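Esterase (Capnocytophaga ochracea, PDB 4W9R) is of unknown function but is probably an esterase-like alpha/beta-hydrolase. Local coordinates at residues B[36-41]-B[118-123]; B[52-57]-B[227-232]; B[142-147]-B[169-174]; B[161-166]-B[203-208]. All blocks are in the same frame, centred on the assembly; numbering follows the deposited sequence.

Contact 1 (B[36-41]-B[118-123]); sequences PLIVVL and GVIASE
Gly118 N bonds to Leu37 O at 2.6 Å and Gly118 O accepts from Val39 N at 2.9 Å, so the glycine is tied through both its backbone groups to residues flanking Ile38. The ladder goes on with Ile120 N to Val39 O at 2.7 Å and finishes with Leu41 N to Ile120 O, stretched to 3.2 Å. Each acceptor but Leu37 O also receives a CA-H from the partner strand. The evidence for a parallel pair is direct: Ile38, Val39 and Val40 bridge Gly118, Val119 and Ile120 in order, and the short axes diverge by 22°.

Between the two segments the side-chain contacts are aliphatic. Ile38 holds CG2 anti to its N (CG1 lies beside the N, chi1 -64°), which carries that methyl across to Ile120 CD1 at 3.8 Å, the two branches meeting at a slant. The side chains of Val39 and Val119 leave from the other face, where Phe141 touches both. At the C-terminal end Leu41 turns inward: CD1 sits 3.8 Å from Ala121 CB, while CG lies 4.2 Å from Val119 CG2.

Just beyond, the backbone at Glu123, with positive phi (57°), turns sharply from strand into helix 123-128, consistent with the nucleophile elbow of the alpha/beta-hydrolase fold, here holding a glutamate. Both strands are interior to the sheet: strand 67-71 bonds along the other edge of 35-40, strand 143-149 flanks 116-122, and helix 43-59 covers Val40 and Ile120 with Leu46 and Val50.

Contact 2 (B[52-57]-B[227-232]); sequences SMVRYY and QALDMC
Leu229 is the residue most of this helix pair packs around: its CD1 lies 3.7 Å from Val54 CG1 and 4.1 Å from Met53 CB, and its CB lies 3.7 Å from Tyr57 CE2. With CG anti to the carbonyl carbon (chi1 -66°) and an extended chi2, the leucine reaches across between residues from successive turns of 52-57. This apolar cluster is the tight part. The short axes are 10.7 Å apart and inclined at 38°, so close touching is confined to a few side chains. Met53, present as selenomethionine, joins in through CB alone; its selenium end leads off toward Met53 of the second subunit.

The looser side is polar. The Tyr57 ring passes Leu229 at a slant and brings OH within 3.8 Å of Asp230 CB, a packing approach; the hydroxyl itself is bonded to Ala226 O, just ahead of 227-232. Asp230 sends its carboxylate elsewhere, making a salt bridge through OD1 with Lys237, and an acetate ion lies about 3 Å from its side chain. Ala219 of the second subunit packs on both Tyr57 and Asp230. Replacing Tyr57 by alanine would probably open a gap beside Leu229 CB and leave Ala226 O without its hydroxyl partner.

Both helices lie on the same face of the sheet. Helix 217-232 rests Ala228 and Cys232 on strands 143-149 and 171-180, whereas helix 43-59 follows strand 35-40 and meets its counterpart across the subunit interface, where Ser52 pairs with Ser52 of the second subunit.

Contact 3 (B[142-147]-B[169-174]); sequences NMIVSL and NRLFYY
Tyr173 lays its ring slantwise beside Ile144, with CD1 3.9 Å from Ile144 CB and CE1 equally close to Ile144 CG2. Because CG stands anti to the backbone N (chi1 -179°), the ring runs forward along strand 143-147 and its OH arrives 4.1 Å from Ser146 CB. That approach is van der Waals only; the hydroxyl is hydrogen-bonded to Asn130 OD1, and Ser146 OG to Gly126 O. A leucine in place of Tyr173 would probably leave Asn130 without this partner and uncover part of Ile144.

The other sheet face carries Phe172 and Tyr174. Phe172 and Met143, a selenomethionine, run side by side in the same direction, Phe172 CD2 to Met143 CG 3.8 Å. Tyr174 bridges two residues of the neighbouring strand: Val145 CG1 lies 3.8 Å from Tyr174 CD1, obliquely to the ring, and Leu147 CD2 approaches Tyr174 CE1 at the ring edge, 4.0 Å away.

Beneath the side chains, the backbone pairing is regular and parallel. Phe172 N bonds to Asn142 O, Ile144 N to Phe172 O, Tyr174 N to Ile144 O, and Ser146 N to Tyr174 O at 2.7 Å, all with N-H...O angles of 164° or more; the axes differ by only 5°. The two strands are the flanks of a beta-alpha-beta unit whose connection carries helix 156-165.

Chemically, the contact pairs four inter-strand backbone hydrogen bonds with aromatic-aliphatic packing on both faces, and sends its tyrosine hydroxyls to partners beyond the strands: Tyr173 to Asn130, Tyr174 to Gln227 on helix 217-232.

Contact 4 (B[161-166]-B[203-208]); sequences HALAAG and ESVEYH
The Tyr207 ring meets Leu163 obliquely, Tyr207 CD2 and CE2 lying 3.8 and 3.9 Å from Leu163 CD1, and is also neighboured by the Tyr173 ring at a plane angle of about 25°. A second flat group, His208, points from the other side of the strand: Glu206 OE2 sits at its edge in the ring plane, accepting from His208 NE2 at 3.0 Å through the lone pair anti to the other oxygen. The bond is nearly straight, 168°. The same carboxylate is salt-bridged through OE1 to Arg170.

Leu163 carries the helix-to-strand packing. Its two methyls divide the work, CD1 going to the tyrosine and CD2 to Val205 CG1 at 3.7 Å, and the leucine crosses both partners at about a right angle. Val205 CG2 turns instead toward Gly166, 4.1 Å from its CA.

Gly166 leaves the helix with positive phi (87°), where a side chain would probably crowd the preceding carbonyl; Ser204 OG also lies close, 3.4 Å from Gly166 CA. The hydroxyl itself is bonded to His202 ND1 and Val167 N.

The chemistry thus splits by face: aliphatic and aromatic carbon joins helix 156-165 to edge strand 205-213, while across the strand Glu206 accepts from His208 through OE2 and pairs with Arg170 through OE1, which is likely to fix the carboxylate and the imidazole in place.

Overall arrangement
Contacts 1, 3 and 4 follow one another across the sheet. Contacts 1 and 3, their centres 10 Å apart, are joined between strands 116-122 and 143-149, with Val119 N to Met143 O at 2.8 Å; contact 4 joins contact 3 through Glu206 N and Leu171 O, also 2.8 Å apart. Contacts 1 and 4 do not touch, their nearest atoms being about 11 Å apart. Contact 2 covers one face: Leu229 CD2 packs on Ile38 CD1 at 4.0 Å, and Met231 CE lies 3.5 Å from Tyr174 CD2. No active site is established; the turn at Glu123 ends segment 118-123 of contact 1, and the acetate lies beside contact 2.

Contact 1 (B[36-41]-B[118-123])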
loop_
_atom_site.group_PDB
_atom_site.type_symbol
_atom_site.label_atom_id
_atom_site.label_comp_id
_atom_site.label_asym_id
_atom_site.label_seq_id
_atom_site.Cartn_x
_atom_site.Cartn_y
_atom_site.Cartn_z
ATOM N N PRO B 36 -13.613 -6.187 14.020
ATOM C CA PRO B 36 -12.341 -6.883 14.224
ATOM C C PRO B 36 -11.257 -5.897 14.637
ATOM O O PRO B 36 -11.275 -4.753 14.182
ATOM C CB PRO B 36 -12.042 -7.495 12.850
ATOM C CG PRO B 36 -13.355 -7.503 12.132
ATOM C CD PRO B 36 -14.084 -6.296 12.631
ATOM N N LEU B 37 -10.334 -6.331 15.487
ATOM C CA LEU B 37 -9.279 -5.453 15.983
ATOM C C LEU B 37 -7.938 -5.746 15.323
ATOM O O LEU B 37 -7.523 -6.900 15.224
ATOM C CB LEU B 37 -9.148 -5.587 17.502
ATOM C CG LEU B 37 -7.977 -4.858 18.163
ATOM C CD1 LEU B 37 -8.062 -3.361 17.916
ATOM C CD2 LEU B 37 -7.936 -5.156 19.654
ATOM N N ILE B 38 -7.266 -4.694 14.867
ATOM C CA ILE B 38 -5.912 -4.822 14.340
ATOM C C ILE B 38 -4.947 -3.954 15.138
ATOM O O ILE B 38 -5.094 -2.733 15.190
ATOM C CB ILE B 38 -5.833 -4.432 12.855
ATOM C CG1 ILE B 38 -6.663 -5.395 12.007
ATOM C CG2 ILE B 38 -4.389 -4.431 12.384
ATOM C CD1 ILE B 38 -6.604 -5.103 10.525
ATOM N N VAL B 39 -3.963 -4.592 15.764
ATOM C CA VAL B 39 -2.970 -3.881 16.563
ATOM C C VAL B 39 -1.677 -3.678 15.775
ATOM O O VAL B 39 -1.158 -4.616 15.171
ATOM C CB VAL B 39 -2.664 -4.636 17.873
ATOM C CG1 VAL B 39 -1.600 -3.909 18.678
ATOM C CG2 VAL B 39 -3.934 -4.806 18.695
ATOM N N VAL B 40 -1.167 -2.449 15.777
ATOM C CA VAL B 40 0.073 -2.126 15.076
ATOM C C VAL B 40 1.157 -1.654 16.045
ATOM O O VAL B 40 1.024 -0.600 16.668
ATOM C CB VAL B 40 -0.156 -1.042 14.009
ATOM C CG1 VAL B 40 1.135 -0.762 13.257
ATOM C CG2 VAL B 40 -1.254 -1.467 13.053
ATOM N N LEU B 41 2.222 -2.440 16.172
ATOM C CA LEU B 41 3.292 -2.157 17.129
ATOM C C LEU B 41 4.275 -1.093 16.638
ATOM O O LEU B 41 4.925 -0.408 17.428
ATOM C CB LEU B 41 4.048 -3.444 17.450
ATOM C CG LEU B 41 3.168 -4.627 17.850
ATOM C CD1 LEU B 41 4.020 -5.847 18.160
ATOM C CD2 LEU B 41 2.294 -4.262 19.038
ATOM N N GLY B 118 -6.169 -9.103 15.118
ATOM C CA GLY B 118 -4.881 -9.262 14.466
ATOM C C GLY B 118 -3.762 -8.409 15.035
ATOM O O GLY B 118 -4.000 -7.489 15.818
ATOM N N VAL B 119 -2.535 -8.707 14.620
ATOM C CA VAL B 119 -1.381 -7.901 14.999
ATOM C C VAL B 119 -0.426 -7.751 13.815
ATOM O O VAL B 119 -0.079 -8.726 13.147
ATOM C CB VAL B 119 -0.633 -8.506 16.214
ATOM C CG1 VAL B 119 -0.226 -9.951 15.949
ATOM C CG2 VAL B 119 0.580 -7.659 16.574
ATOM N N ILE B 120 -0.015 -6.515 13.550
ATOM C CA ILE B 120 0.911 -6.230 12.464
ATOM C C ILE B 120 2.163 -5.559 13.010
ATOM O O ILE B 120 2.078 -4.583 13.756
ATOM C CB ILE B 120 0.275 -5.324 11.394
ATOM C CG1 ILE B 120 -0.992 -5.967 10.832
ATOM C CG2 ILE B 120 1.267 -5.037 10.275
ATOM C CD1 ILE B 120 -1.675 -5.134 9.769
ATOM N N ALA B 121 3.325 -6.088 12.640
ATOM C CA ALA B 121 4.588 -5.539 13.116
ATOM C C ALA B 121 5.707 -5.751 12.105
ATOM O O ALA B 121 5.605 -6.602 11.220
ATOM C CB ALA B 121 4.958 -6.159 14.453
ATOM N N SER B 122 6.773 -4.969 12.240
ATOM C CA SER B 122 7.919 -5.082 11.348
ATOM C C SER B 122 9.239 -5.099 12.118
ATOM O O SER B 122 9.293 -4.694 13.280
ATOM C CB SER B 122 7.921 -3.936 10.331
ATOM O OG SER B 122 8.132 -2.686 10.961
ATOM N N GLU B 123 10.291 -5.577 11.454
ATOM C CA GLU B 123 11.632 -5.663 12.039
ATOM C C GLU B 123 11.645 -6.482 13.329
ATOM O O GLU B 123 11.132 -7.600 13.362
ATOM C CB GLU B 123 12.203 -4.263 12.288
ATOM C CG GLU B 123 12.652 -3.535 11.022
ATOM C CD GLU B 123 11.495 -2.991 10.203
ATOM O OE1 GLU B 123 10.684 -2.219 10.757
ATOM O OE2 GLU B 123 11.400 -3.333 9.005
#

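Contact 2 (B[52-57]-B[227-232])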
loop_
_atom_site.group_PDB
_atom_site.type_symbol
_atom_site.label_atom_id
_atom_site.label_comp_id
_atom_site.label_asym_id
_atom_site.label_seq_id
_atom_site.Cartn_x
_atom_site.Cartn_y
_atom_site.Cartn_z
ATOM N N SER B 52 -5.177 3.314 6.004
ATOM C CA SER B 52 -5.627 3.705 4.672
ATOM C C SER B 52 -6.040 2.492 3.839
ATOM O O SER B 52 -6.967 2.573 3.034
ATOM C CB SER B 52 -4.538 4.492 3.942
ATOM O OG SER B 52 -3.429 3.666 3.639
HETATM N N MSE B 53 -5.354 1.369 4.032
HETATM C CA MSE B 53 -5.638 0.175 3.243
HETATM C C MSE B 53 -6.871 -0.590 3.735
HETATM O O MSE B 53 -7.550 -1.235 2.939
HETATM C CB MSE B 53 -4.417 -0.750 3.213
HETATM C CG MSE B 53 -3.258 -0.203 2.378
HETATM SE SE MSE B 53 -1.756 -1.437 2.173
HETATM C CE MSE B 53 -0.363 -0.163 1.680
ATOM N N VAL B 54 -7.175 -0.518 5.029
ATOM C CA VAL B 54 -8.376 -1.189 5.528
ATOM C C VAL B 54 -9.619 -0.380 5.160
ATOM O O VAL B 54 -10.703 -0.937 4.996
ATOM C CB VAL B 54 -8.338 -1.426 7.063
ATOM C CG1 VAL B 54 -7.157 -2.312 7.438
ATOM C CG2 VAL B 54 -8.294 -0.114 7.825
ATOM N N ARG B 55 -9.455 0.932 5.015
ATOM C CA ARG B 55 -10.535 1.786 4.533
ATOM C C ARG B 55 -10.746 1.555 3.044
ATOM O O ARG B 55 -11.874 1.547 2.553
ATOM C CB ARG B 55 -10.227 3.259 4.801
ATOM C CG ARG B 55 -10.209 3.631 6.269
ATOM C CD ARG B 55 -9.772 5.075 6.470
ATOM N NE ARG B 55 -10.569 6.003 5.674
ATOM C CZ ARG B 55 -11.726 6.523 6.071
ATOM N NH1 ARG B 55 -12.227 6.206 7.257
ATOM N NH2 ARG B 55 -12.383 7.361 5.280
ATOM N N TYR B 56 -9.636 1.371 2.337
ATOM C CA TYR B 56 -9.638 1.084 0.910
ATOM C C TYR B 56 -10.423 -0.190 0.610
ATOM O O TYR B 56 -11.349 -0.184 -0.200
ATOM C CB TYR B 56 -8.193 0.968 0.417
ATOM C CG TYR B 56 -8.009 0.505 -1.011
ATOM C CD1 TYR B 56 -7.999 1.414 -2.062
ATOM C CD2 TYR B 56 -7.800 -0.837 -1.303
ATOM C CE1 TYR B 56 -7.809 0.993 -3.365
ATOM C CE2 TYR B 56 -7.612 -1.265 -2.601
ATOM C CZ TYR B 56 -7.616 -0.348 -3.627
ATOM O OH TYR B 56 -7.428 -0.778 -4.918
ATOM N N TYR B 57 -10.052 -1.278 1.278
ATOM C CA TYR B 57 -10.721 -2.560 1.099
ATOM C C TYR B 57 -12.184 -2.511 1.530
ATOM O O TYR B 57 -13.030 -3.195 0.956
ATOM C CB TYR B 57 -9.986 -3.653 1.875
ATOM C CG TYR B 57 -8.713 -4.125 1.213
ATOM C CD1 TYR B 57 -8.664 -4.352 -0.157
ATOM C CD2 TYR B 57 -7.558 -4.341 1.955
ATOM C CE1 TYR B 57 -7.503 -4.787 -0.769
ATOM C CE2 TYR B 57 -6.390 -4.775 1.351
ATOM C CZ TYR B 57 -6.369 -4.996 -0.011
ATOM O OH TYR B 57 -5.214 -5.428 -0.620
ATOM N N GLN B 227 -1.250 -7.559 0.679
ATOM C CA GLN B 227 -1.484 -8.980 0.458
ATOM C C GLN B 227 -2.113 -9.650 1.674
ATOM O O GLN B 227 -3.067 -10.417 1.540
ATOM C CB GLN B 227 -0.176 -9.686 0.095
ATOM C CG GLN B 227 0.364 -9.323 -1.277
ATOM C CD GLN B 227 1.595 -10.123 -1.650
ATOM O OE1 GLN B 227 2.029 -11.005 -0.905
ATOM N NE2 GLN B 227 2.165 -9.821 -2.809
ATOM N N ALA B 228 -1.577 -9.356 2.855
ATOM C CA ALA B 228 -2.034 -9.991 4.088
ATOM C C ALA B 228 -3.506 -9.702 4.357
ATOM O O ALA B 228 -4.282 -10.614 4.640
ATOM C CB ALA B 228 -1.183 -9.538 5.262
ATOM N N LEU B 229 -3.886 -8.432 4.260
ATOM C CA LEU B 229 -5.276 -8.032 4.452
ATOM C C LEU B 229 -6.186 -8.652 3.399
ATOM O O LEU B 229 -7.317 -9.037 3.693
ATOM C CB LEU B 229 -5.406 -6.509 4.414
ATOM C CG LEU B 229 -4.731 -5.731 5.541
ATOM C CD1 LEU B 229 -4.844 -4.241 5.284
ATOM C CD2 LEU B 229 -5.342 -6.099 6.885
ATOM N N ASP B 230 -5.682 -8.744 2.173
ATOM C CA ASP B 230 -6.453 -9.287 1.064
ATOM C C ASP B 230 -6.827 -10.746 1.297
ATOM O O ASP B 230 -7.981 -11.135 1.121
ATOM C CB ASP B 230 -5.670 -9.159 -0.243
ATOM C CG ASP B 230 -6.436 -9.698 -1.436
ATOM O OD1 ASP B 230 -7.616 -9.324 -1.602
ATOM O OD2 ASP B 230 -5.859 -10.499 -2.203
HETATM N N MSE B 231 -5.846 -11.546 1.700
HETATM C CA MSE B 231 -6.040 -12.985 1.848
HETATM C C MSE B 231 -6.769 -13.362 3.133
HETATM O O MSE B 231 -7.581 -14.288 3.142
HETATM C CB MSE B 231 -4.693 -13.702 1.794
HETATM C CG MSE B 231 -4.038 -13.657 0.426
HETATM SE SE MSE B 231 -2.271 -14.464 0.430
HETATM C CE MSE B 231 -1.445 -13.300 1.746
ATOM N N CYS B 232 -6.474 -12.650 4.213
ATOM C CA CYS B 232 -7.067 -12.948 5.511
ATOM C C CYS B 232 -8.575 -12.706 5.509
ATOM O O CYS B 232 -9.346 -13.512 6.032
ATOM C CB CYS B 232 -6.399 -12.110 6.603
ATOM S SG CYS B 232 -7.026 -12.411 8.269
#

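Contact 3 (B[142-147]-B[169-174])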
loop_
_atom_site.group_PDB
_atom_site.type_symbol
_atom_site.label_atom_id
_atom_site.label_comp_id
_atom_site.label_asym_id
_atom_site.label_seq_id
_atom_site.Cartn_x
_atom_site.Cartn_y
_atom_site.Cartn_z
ATOM N N ASN B 142 -5.538 -13.932 16.323
ATOM C CA ASN B 142 -5.838 -14.958 15.334
ATOM C C ASN B 142 -5.179 -14.631 14.006
ATOM O O ASN B 142 -5.174 -15.442 13.080
ATOM C CB ASN B 142 -7.347 -15.096 15.156
ATOM C CG ASN B 142 -8.084 -15.106 16.476
ATOM O OD1 ASN B 142 -8.813 -14.169 16.798
ATOM N ND2 ASN B 142 -7.891 -16.165 17.253
HETATM N N MSE B 143 -4.624 -13.425 13.928
HETATM C CA MSE B 143 -3.950 -12.954 12.729
HETATM C C MSE B 143 -2.596 -12.355 13.087
HETATM O O MSE B 143 -2.511 -11.417 13.879
HETATM C CB MSE B 143 -4.810 -11.922 12.000
HETATM C CG MSE B 143 -4.212 -11.424 10.692
HETATM SE SE MSE B 143 -5.150 -9.872 9.967
HETATM C CE MSE B 143 -4.317 -8.462 11.027
ATOM N N ILE B 144 -1.537 -12.909 12.510
ATOM C CA ILE B 144 -0.193 -12.407 12.753
ATOM C C ILE B 144 0.494 -12.063 11.438
ATOM O O ILE B 144 0.684 -12.925 10.578
ATOM C CB ILE B 144 0.662 -13.428 13.527
ATOM C CG1 ILE B 144 0.006 -13.761 14.868
ATOM C CG2 ILE B 144 2.071 -12.892 13.739
ATOM C CD1 ILE B 144 0.769 -14.773 15.690
ATOM N N VAL B 145 0.844 -10.792 11.277
ATOM C CA VAL B 145 1.547 -10.344 10.085
ATOM C C VAL B 145 2.944 -9.862 10.449
ATOM O O VAL B 145 3.107 -8.826 11.096
ATOM C CB VAL B 145 0.780 -9.220 9.366
ATOM C CG1 VAL B 145 1.522 -8.793 8.114
ATOM C CG2 VAL B 145 -0.629 -9.678 9.023
ATOM N N SER B 146 3.950 -10.618 10.023
ATOM C CA SER B 146 5.338 -10.294 10.324
ATOM C C SER B 146 6.042 -9.774 9.076
ATOM O O SER B 146 6.297 -10.527 8.137
ATOM C CB SER B 146 6.059 -11.525 10.880
ATOM O OG SER B 146 7.403 -11.231 11.209
ATOM N N LEU B 147 6.366 -8.486 9.075
ATOM C CA LEU B 147 6.938 -7.843 7.897
ATOM C C LEU B 147 8.414 -7.531 8.088
ATOM O O LEU B 147 8.774 -6.744 8.956
ATOM C CB LEU B 147 6.174 -6.562 7.575
ATOM C CG LEU B 147 4.669 -6.731 7.374
ATOM C CD1 LEU B 147 4.008 -5.373 7.248
ATOM C CD2 LEU B 147 4.388 -7.587 6.148
ATOM N N ASN B 169 -9.633 -22.421 16.722
ATOM C CA ASN B 169 -10.464 -21.993 15.599
ATOM C C ASN B 169 -9.685 -21.729 14.312
ATOM O O ASN B 169 -9.696 -22.552 13.396
ATOM C CB ASN B 169 -11.245 -20.734 15.984
ATOM C CG ASN B 169 -12.147 -20.240 14.866
ATOM O OD1 ASN B 169 -12.587 -21.016 14.018
ATOM N ND2 ASN B 169 -12.427 -18.942 14.862
ATOM N N ARG B 170 -8.996 -20.594 14.246
ATOM C CA ARG B 170 -8.249 -20.244 13.043
ATOM C C ARG B 170 -7.029 -19.381 13.346
ATOM O O ARG B 170 -7.067 -18.516 14.223
ATOM C CB ARG B 170 -9.161 -19.523 12.046
ATOM C CG ARG B 170 -8.477 -19.099 10.750
ATOM C CD ARG B 170 -9.482 -18.541 9.761
ATOM N NE ARG B 170 -8.861 -18.086 8.519
ATOM C CZ ARG B 170 -8.647 -16.811 8.214
ATOM N NH1 ARG B 170 -9.003 -15.854 9.061
ATOM N NH2 ARG B 170 -8.080 -16.489 7.060
ATOM N N LEU B 171 -5.952 -19.619 12.607
ATOM C CA LEU B 171 -4.764 -18.784 12.695
ATOM C C LEU B 171 -4.281 -18.395 11.305
ATOM O O LEU B 171 -3.921 -19.254 10.499
ATOM C CB LEU B 171 -3.648 -19.500 13.454
ATOM C CG LEU B 171 -2.303 -18.769 13.455
ATOM C CD1 LEU B 171 -2.440 -17.377 14.063
ATOM C CD2 LEU B 171 -1.249 -19.580 14.186
ATOM N N PHE B 172 -4.283 -17.095 11.029
ATOM C CA PHE B 172 -3.740 -16.584 9.778
ATOM C C PHE B 172 -2.349 -16.015 10.018
ATOM O O PHE B 172 -2.192 -15.023 10.730
ATOM C CB PHE B 172 -4.657 -15.517 9.179
ATOM C CG PHE B 172 -4.163 -14.956 7.875
ATOM C CD1 PHE B 172 -4.491 -15.566 6.674
ATOM C CD2 PHE B 172 -3.370 -13.818 7.847
ATOM C CE1 PHE B 172 -4.037 -15.055 5.472
ATOM C CE2 PHE B 172 -2.913 -13.302 6.647
ATOM C CZ PHE B 172 -3.248 -13.921 5.459
ATOM N N TYR B 173 -1.340 -16.646 9.426
ATOM C CA TYR B 173 0.031 -16.182 9.586
ATOM C C TYR B 173 0.625 -15.731 8.257
ATOM O O TYR B 173 0.588 -16.465 7.270
ATOM C CB TYR B 173 0.906 -17.273 10.204
ATOM C CG TYR B 173 2.337 -16.839 10.427
ATOM C CD1 TYR B 173 2.684 -16.071 11.531
ATOM C CD2 TYR B 173 3.340 -17.189 9.531
ATOM C CE1 TYR B 173 3.988 -15.667 11.738
ATOM C CE2 TYR B 173 4.648 -16.789 9.731
ATOM C CZ TYR B 173 4.966 -16.029 10.836
ATOM O OH TYR B 173 6.267 -15.629 11.038
ATOM N N TYR B 174 1.178 -14.523 8.247
ATOM C CA TYR B 174 1.801 -13.972 7.051
ATOM C C TYR B 174 3.178 -13.404 7.364
ATOM O O TYR B 174 3.316 -12.524 8.214
ATOM C CB TYR B 174 0.917 -12.888 6.432
ATOM C CG TYR B 174 1.476 -12.283 5.162
ATOM C CD1 TYR B 174 2.289 -11.157 5.201
ATOM C CD2 TYR B 174 1.190 -12.837 3.925
ATOM C CE1 TYR B 174 2.802 -10.603 4.041
ATOM C CE2 TYR B 174 1.695 -12.289 2.761
ATOM C CZ TYR B 174 2.499 -11.174 2.824
ATOM O OH TYR B 174 3.003 -10.631 1.664
#

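Contact 4 (B[161-166]-B[203-208])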
loop_
_atom_site.group_PDB
_atom_site.type_symbol
_atom_site.label_atom_id
_atom_site.label_comp_id
_atom_site.label_asym_id
_atom_site.label_seq_id
_atom_site.Cartn_x
_atom_site.Cartn_y
_atom_site.Cartn_z
ATOM N N HIS B 161 6.540 -26.576 15.687
ATOM C CA HIS B 161 5.698 -27.427 16.517
ATOM C C HIS B 161 4.356 -26.764 16.802
ATOM O O HIS B 161 3.321 -27.430 16.846
ATOM C CB HIS B 161 6.407 -27.768 17.828
ATOM C CG HIS B 161 7.656 -28.573 17.644
ATOM N ND1 HIS B 161 8.718 -28.512 18.521
ATOM C CD2 HIS B 161 8.012 -29.459 16.684
ATOM C CE1 HIS B 161 9.674 -29.324 18.108
ATOM N NE2 HIS B 161 9.270 -29.911 16.996
ATOM N N ALA B 162 4.380 -25.448 16.991
ATOM C CA ALA B 162 3.164 -24.696 17.275
ATOM C C ALA B 162 2.226 -24.698 16.071
ATOM O O ALA B 162 1.010 -24.831 16.221
ATOM C CB ALA B 162 3.503 -23.272 17.682
ATOM N N LEU B 163 2.799 -24.551 14.880
ATOM C CA LEU B 163 2.020 -24.572 13.646
ATOM C C LEU B 163 1.425 -25.950 13.391
ATOM O O LEU B 163 0.322 -26.072 12.859
ATOM C CB LEU B 163 2.884 -24.153 12.457
ATOM C CG LEU B 163 3.242 -22.673 12.346
ATOM C CD1 LEU B 163 4.183 -22.452 11.179
ATOM C CD2 LEU B 163 1.984 -21.834 12.188
ATOM N N ALA B 164 2.166 -26.986 13.769
ATOM C CA ALA B 164 1.716 -28.358 13.578
ATOM C C ALA B 164 0.598 -28.708 14.556
ATOM O O ALA B 164 -0.284 -29.508 14.243
ATOM C CB ALA B 164 2.882 -29.322 13.734
ATOM N N ALA B 165 0.641 -28.103 15.740
ATOM C CA ALA B 165 -0.368 -28.348 16.764
ATOM C C ALA B 165 -1.692 -27.686 16.400
ATOM O O ALA B 165 -2.762 -28.267 16.590
ATOM C CB ALA B 165 0.118 -27.852 18.115
ATOM N N GLY B 166 -1.613 -26.467 15.880
ATOM C CA GLY B 166 -2.796 -25.747 15.454
ATOM C C GLY B 166 -3.451 -24.944 16.561
ATOM O O GLY B 166 -2.924 -24.833 17.666
ATOM N N GLU B 203 -4.419 -28.020 9.885
ATOM C CA GLU B 203 -5.470 -27.525 8.997
ATOM C C GLU B 203 -6.129 -26.239 9.499
ATOM O O GLU B 203 -6.698 -25.481 8.713
ATOM C CB GLU B 203 -6.534 -28.611 8.790
ATOM C CG GLU B 203 -7.195 -29.108 10.070
ATOM C CD GLU B 203 -8.445 -28.325 10.430
ATOM O OE1 GLU B 203 -8.959 -27.589 9.562
ATOM O OE2 GLU B 203 -8.912 -28.445 11.582
ATOM N N SER B 204 -6.046 -25.990 10.803
ATOM C CA SER B 204 -6.646 -24.795 11.391
ATOM C C SER B 204 -5.813 -23.548 11.107
ATOM O O SER B 204 -6.235 -22.427 11.397
ATOM C CB SER B 204 -6.817 -24.967 12.900
ATOM O OG SER B 204 -5.560 -25.064 13.548
ATOM N N VAL B 205 -4.628 -23.750 10.541
ATOM C CA VAL B 205 -3.708 -22.651 10.286
ATOM C C VAL B 205 -3.572 -22.348 8.798
ATOM O O VAL B 205 -3.320 -23.242 7.991
ATOM C CB VAL B 205 -2.312 -22.954 10.863
ATOM C CG1 VAL B 205 -1.331 -21.852 10.500
ATOM C CG2 VAL B 205 -2.392 -23.135 12.370
ATOM N N GLU B 206 -3.746 -21.079 8.441
ATOM C CA GLU B 206 -3.483 -20.622 7.085
ATOM C C GLU B 206 -2.139 -19.901 7.058
ATOM O O GLU B 206 -1.994 -18.816 7.621
ATOM C CB GLU B 206 -4.606 -19.708 6.593
ATOM C CG GLU B 206 -4.455 -19.247 5.152
ATOM C CD GLU B 206 -5.648 -18.438 4.678
ATOM O OE1 GLU B 206 -6.690 -18.453 5.370
ATOM O OE2 GLU B 206 -5.544 -17.786 3.618
ATOM N N TYR B 207 -1.159 -20.517 6.404
ATOM C CA TYR B 207 0.217 -20.032 6.432
ATOM C C TYR B 207 0.635 -19.406 5.106
ATOM O O TYR B 207 0.464 -20.006 4.044
ATOM C CB TYR B 207 1.167 -21.179 6.791
ATOM C CG TYR B 207 2.631 -20.801 6.844
ATOM C CD1 TYR B 207 3.414 -20.804 5.695
ATOM C CD2 TYR B 207 3.236 -20.459 8.045
ATOM C CE1 TYR B 207 4.748 -20.460 5.738
ATOM C CE2 TYR B 207 4.575 -20.121 8.100
ATOM C CZ TYR B 207 5.326 -20.124 6.943
ATOM O OH TYR B 207 6.657 -19.789 6.985
ATOM N N HIS B 208 1.199 -18.204 5.174
ATOM C CA HIS B 208 1.701 -17.530 3.983
ATOM C C HIS B 208 3.077 -16.921 4.214
ATOM O O HIS B 208 3.261 -16.103 5.115
ATOM C CB HIS B 208 0.725 -16.440 3.529
ATOM C CG HIS B 208 -0.596 -16.966 3.063
ATOM N ND1 HIS B 208 -0.762 -17.580 1.841
ATOM C CD2 HIS B 208 -1.814 -16.966 3.654
ATOM C CE1 HIS B 208 -2.026 -17.937 1.699
ATOM N NE2 HIS B 208 -2.685 -17.576 2.786
#